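Side-chain contact in methyl-CpG-binding domain protein 1 (Homo sapiens, PDB 5W9Q), which represses transcription at CpG islands carrying methylated DNA and, through its third CXXC-type zinc finger, binds DNA with unmethylated CpG dinucleotides: residues Cys25-Asp30 against Trp46-Gln51. Residues are numbered along the deposited sequence; the frame is centred on the assembly and turned at random.
With ZN (zinc ion), chain G; ZN (zinc ion), chain H.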
ATOM      1  N   CYS A  25      -8.083   4.644  -0.392  1.00 42.42           N
ATOM      2  CA  CYS A  25      -8.085   3.511   0.477  1.00 39.54           C
ATOM      3  C   CYS A  25      -7.768   3.957   1.982  1.00 37.49           C
ATOM      4  O   CYS A  25      -7.337   5.124   2.294  1.00 38.07           O
ATOM      5  CB  CYS A  25      -7.051   2.471  -0.048  1.00 36.96           C
ATOM      6  SG  CYS A  25      -5.277   2.932   0.268  1.00 34.18           S
ATOM      7  N   ASP A  26      -7.975   3.052   2.911  1.00 36.15           N
ATOM      8  CA  ASP A  26      -7.764   3.410   4.350  1.00 35.77           C
ATOM      9  C   ASP A  26      -6.256   3.877   4.621  1.00 32.90           C
ATOM     10  O   ASP A  26      -6.029   4.867   5.272  1.00 33.35           O
ATOM     11  CB  ASP A  26      -8.229   2.288   5.268  1.00 35.96           C
ATOM     12  CG  ASP A  26      -7.533   0.975   5.021  1.00 34.72           C
ATOM     13  OD1 ASP A  26      -6.835   0.731   4.009  1.00 33.43           O
ATOM     14  OD2 ASP A  26      -7.685   0.127   5.852  1.00 36.05           O
ATOM     15  N   PHE A  27      -5.293   3.171   4.035  1.00 30.42           N
ATOM     16  CA  PHE A  27      -3.887   3.492   4.201  1.00 28.73           C
ATOM     17  C   PHE A  27      -3.474   4.841   3.574  1.00 29.62           C
ATOM     18  O   PHE A  27      -2.658   5.615   4.158  1.00 30.02           O
ATOM     19  CB  PHE A  27      -3.006   2.319   3.682  1.00 27.55           C
ATOM     20  CG  PHE A  27      -3.186   0.976   4.442  1.00 27.42           C
ATOM     21  CD1 PHE A  27      -3.583   0.927   5.758  1.00 28.46           C
ATOM     22  CD2 PHE A  27      -2.933  -0.242   3.796  1.00 27.66           C
ATOM     23  CE1 PHE A  27      -3.703  -0.275   6.423  1.00 29.47           C
ATOM     24  CE2 PHE A  27      -3.040  -1.460   4.457  1.00 27.88           C
ATOM     25  CZ  PHE A  27      -3.441  -1.479   5.768  1.00 29.37           C
ATOM     26  N   CYS A  28      -4.052   5.171   2.398  1.00 30.93           N
ATOM     27  CA  CYS A  28      -3.781   6.454   1.746  1.00 32.62           C
ATOM     28  C   CYS A  28      -4.355   7.581   2.562  1.00 34.83           C
ATOM     29  O   CYS A  28      -3.613   8.521   2.936  1.00 34.54           O
ATOM     30  CB  CYS A  28      -4.319   6.520   0.279  1.00 34.62           C
ATOM     31  SG  CYS A  28      -3.225   5.714  -0.876  1.00 33.59           S
ATOM     32  N   CYS A  29      -5.661   7.508   2.810  1.00 37.01           N
ATOM     33  CA  CYS A  29      -6.344   8.495   3.688  1.00 40.64           C
ATOM     34  C   CYS A  29      -5.640   8.764   5.013  1.00 39.52           C
ATOM     35  O   CYS A  29      -5.718   9.853   5.525  1.00 42.71           O
ATOM     36  CB  CYS A  29      -7.762   8.044   3.994  1.00 43.18           C
ATOM     37  SG  CYS A  29      -8.718   8.215   2.490  1.00 47.07           S
ATOM     38  N   ASP A  30      -4.988   7.749   5.550  1.00 36.59           N
ATOM     39  CA  ASP A  30      -4.219   7.880   6.782  1.00 36.40           C
ATOM     40  C   ASP A  30      -2.884   8.661   6.617  1.00 36.06           C
ATOM     41  O   ASP A  30      -2.356   9.151   7.585  1.00 36.34           O
ATOM     42  CB  ASP A  30      -3.977   6.475   7.355  1.00 34.46           C
ATOM     43  CG  ASP A  30      -3.052   6.477   8.526  1.00 35.18           C
ATOM     44  OD1 ASP A  30      -3.495   6.834   9.620  1.00 36.88           O
ATOM     45  OD2 ASP A  30      -1.864   6.142   8.342  1.00 33.78           O
ATOM     46  N   TRP A  46      -3.688  -0.684  -2.722  1.00 34.90           N
ATOM     47  CA  TRP A  46      -3.570  -1.097  -4.184  1.00 38.84           C
ATOM     48  C   TRP A  46      -2.097  -1.179  -4.685  1.00 39.07           C
ATOM     49  O   TRP A  46      -1.863  -1.595  -5.824  1.00 41.42           O
ATOM     50  CB  TRP A  46      -4.397  -0.145  -5.046  1.00 41.97           C
ATOM     51  CG  TRP A  46      -5.773  -0.224  -4.635  1.00 42.96           C
ATOM     52  CD1 TRP A  46      -6.502   0.713  -3.958  1.00 42.08           C
ATOM     53  CD2 TRP A  46      -6.611  -1.362  -4.783  1.00 45.40           C
ATOM     54  NE1 TRP A  46      -7.719   0.221  -3.651  1.00 44.11           N
ATOM     55  CE2 TRP A  46      -7.832  -1.057  -4.144  1.00 45.91           C
ATOM     56  CE3 TRP A  46      -6.443  -2.623  -5.387  1.00 47.86           C
ATOM     57  CZ2 TRP A  46      -8.938  -1.961  -4.142  1.00 49.03           C
ATOM     58  CZ3 TRP A  46      -7.560  -3.548  -5.392  1.00 50.70           C
ATOM     59  CH2 TRP A  46      -8.764  -3.200  -4.756  1.00 51.20           C
ATOM     60  N   ARG A  47      -1.118  -0.813  -3.813  1.00 35.61           N
ATOM     61  CA  ARG A  47       0.293  -1.000  -4.050  1.00 35.93           C
ATOM     62  C   ARG A  47       0.926  -2.073  -3.173  1.00 34.44           C
ATOM     63  O   ARG A  47       2.136  -2.248  -3.184  1.00 34.74           O
ATOM     64  CB  ARG A  47       1.014   0.344  -3.919  1.00 35.99           C
ATOM     65  CG  ARG A  47       0.375   1.473  -4.751  1.00 39.58           C
ATOM     66  CD  ARG A  47       1.072   2.814  -4.553  1.00 40.05           C
ATOM     67  NE  ARG A  47       2.220   2.930  -5.412  1.00 43.73           N
ATOM     68  CZ  ARG A  47       3.037   3.988  -5.508  1.00 45.86           C
ATOM     69  NH1 ARG A  47       4.036   3.983  -6.421  1.00 50.00           N
ATOM     70  NH2 ARG A  47       2.851   5.068  -4.777  1.00 44.39           N
ATOM     71  N   GLN A  48       0.124  -2.780  -2.366  1.00 33.66           N
ATOM     72  CA  GLN A  48       0.624  -3.901  -1.566  1.00 32.86           C
ATOM     73  C   GLN A  48       0.906  -5.109  -2.479  1.00 37.23           C
ATOM     74  O   GLN A  48      -0.011  -5.627  -3.182  1.00 38.30           O
ATOM     75  CB  GLN A  48      -0.377  -4.248  -0.502  1.00 31.26           C
ATOM     76  CG  GLN A  48      -0.566  -3.084   0.455  1.00 28.74           C
ATOM     77  CD  GLN A  48       0.592  -3.025   1.513  1.00 27.34           C
ATOM     78  OE1 GLN A  48       1.445  -3.942   1.538  1.00 28.19           O
ATOM     79  NE2 GLN A  48       0.620  -1.971   2.347  1.00 25.40           N
ATOM     80  N   CYS A  49       2.164  -5.544  -2.490  1.00 38.21           N
ATOM     81  CA  CYS A  49       2.570  -6.653  -3.359  1.00 42.28           C
ATOM     82  C   CYS A  49       1.767  -7.941  -3.154  1.00 44.15           C
ATOM     83  O   CYS A  49       1.633  -8.432  -2.021  1.00 42.97           O
ATOM     84  CB  CYS A  49       4.037  -6.963  -3.117  1.00 43.58           C
ATOM     85  SG  CYS A  49       4.604  -8.286  -4.231  1.00 49.30           S
ATOM     86  N   LEU A  50       1.268  -8.511  -4.262  1.00 48.05           N
ATOM     87  CA  LEU A  50       0.423  -9.705  -4.197  1.00 51.37           C
ATOM     88  C   LEU A  50       1.184 -11.005  -3.824  1.00 54.60           C
ATOM     89  O   LEU A  50       0.540 -12.040  -3.510  1.00 56.58           O
ATOM     90  CB  LEU A  50      -0.321  -9.907  -5.567  1.00 55.88           C
ATOM     91  CG  LEU A  50      -1.158  -8.684  -6.020  1.00 54.75           C
ATOM     92  CD1 LEU A  50      -1.692  -8.801  -7.409  1.00 60.95           C
ATOM     93  CD2 LEU A  50      -2.276  -8.422  -5.012  1.00 51.98           C
ATOM     94  N   GLN A  51       2.523 -10.988  -3.940  1.00 55.31           N
ATOM     95  CA  GLN A  51       3.368 -12.149  -3.608  1.00 58.64           C
ATOM     96  C   GLN A  51       4.066 -11.934  -2.225  1.00 56.20           C
ATOM     97  O   GLN A  51       4.149 -12.869  -1.389  1.00 58.26           O
ATOM     98  CB  GLN A  51       4.397 -12.385  -4.723  1.00 63.38           C
ATOM     99  CG  GLN A  51       3.839 -12.827  -6.090  1.00 68.75           C
TER
HETATM  100 ZN    ZN G1001      -4.525   3.926  -1.637  1.00 34.58          ZN
HETATM  101 ZN    ZN H1002       4.542  -7.589  -6.440  1.00 54.62          ZN
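Cys25 meets the indole of Trp46, and Phe27 meets the amide of Gln48, in the third CXXC-type zinc finger of the protein; residues 46-48 lie in the short chain between Cys44 at one zinc and Cys49 at the other. Both approaches are loose. The methylene of Cys25 lies obliquely by the five-membered ring of Trp46, with Cys25 CB 4.3 Å from both Trp46 NE1 and CD1, which fits van der Waals packing. The indole reaches this place with CG anti to the carbonyl carbon and beside the backbone N (chi1 -60°). On the Phe27 side, the nearest pair is Phe27 CD2 and Gln48 NE2 at 4.2 Å, again oblique. Gln48 NE2 donates to the carbonyl oxygen of Lys43, its strongest polar partner, and the Phe27 ring lies alongside; Ala53 and Leu57 touch the same Gln48 side chain. Over one face of the Phe27 ring, and displaced toward the rim, stands Asp26 OD1, 3.6 Å above the plane; this carboxylate oxygen also forms a salt bridge with Arg45.

Cys25 and Cys28 share one zinc ion with Cys22 and Cys44, whereas Cys49 joins Cys10, Cys13 and Cys16 at the other. Cys25 SG sits between its backbone N and carbonyl carbon (chi1 75°), where it can bind zinc and also N-cap the helix 26-30. The capping bond runs from Cys28 N to Cys25 SG, 3.3 Å long, with an angle of 153° at the hydrogen. At the far zinc, Gln51 N likewise donates to the metal-bound Cys49 SG, 3.4 Å away.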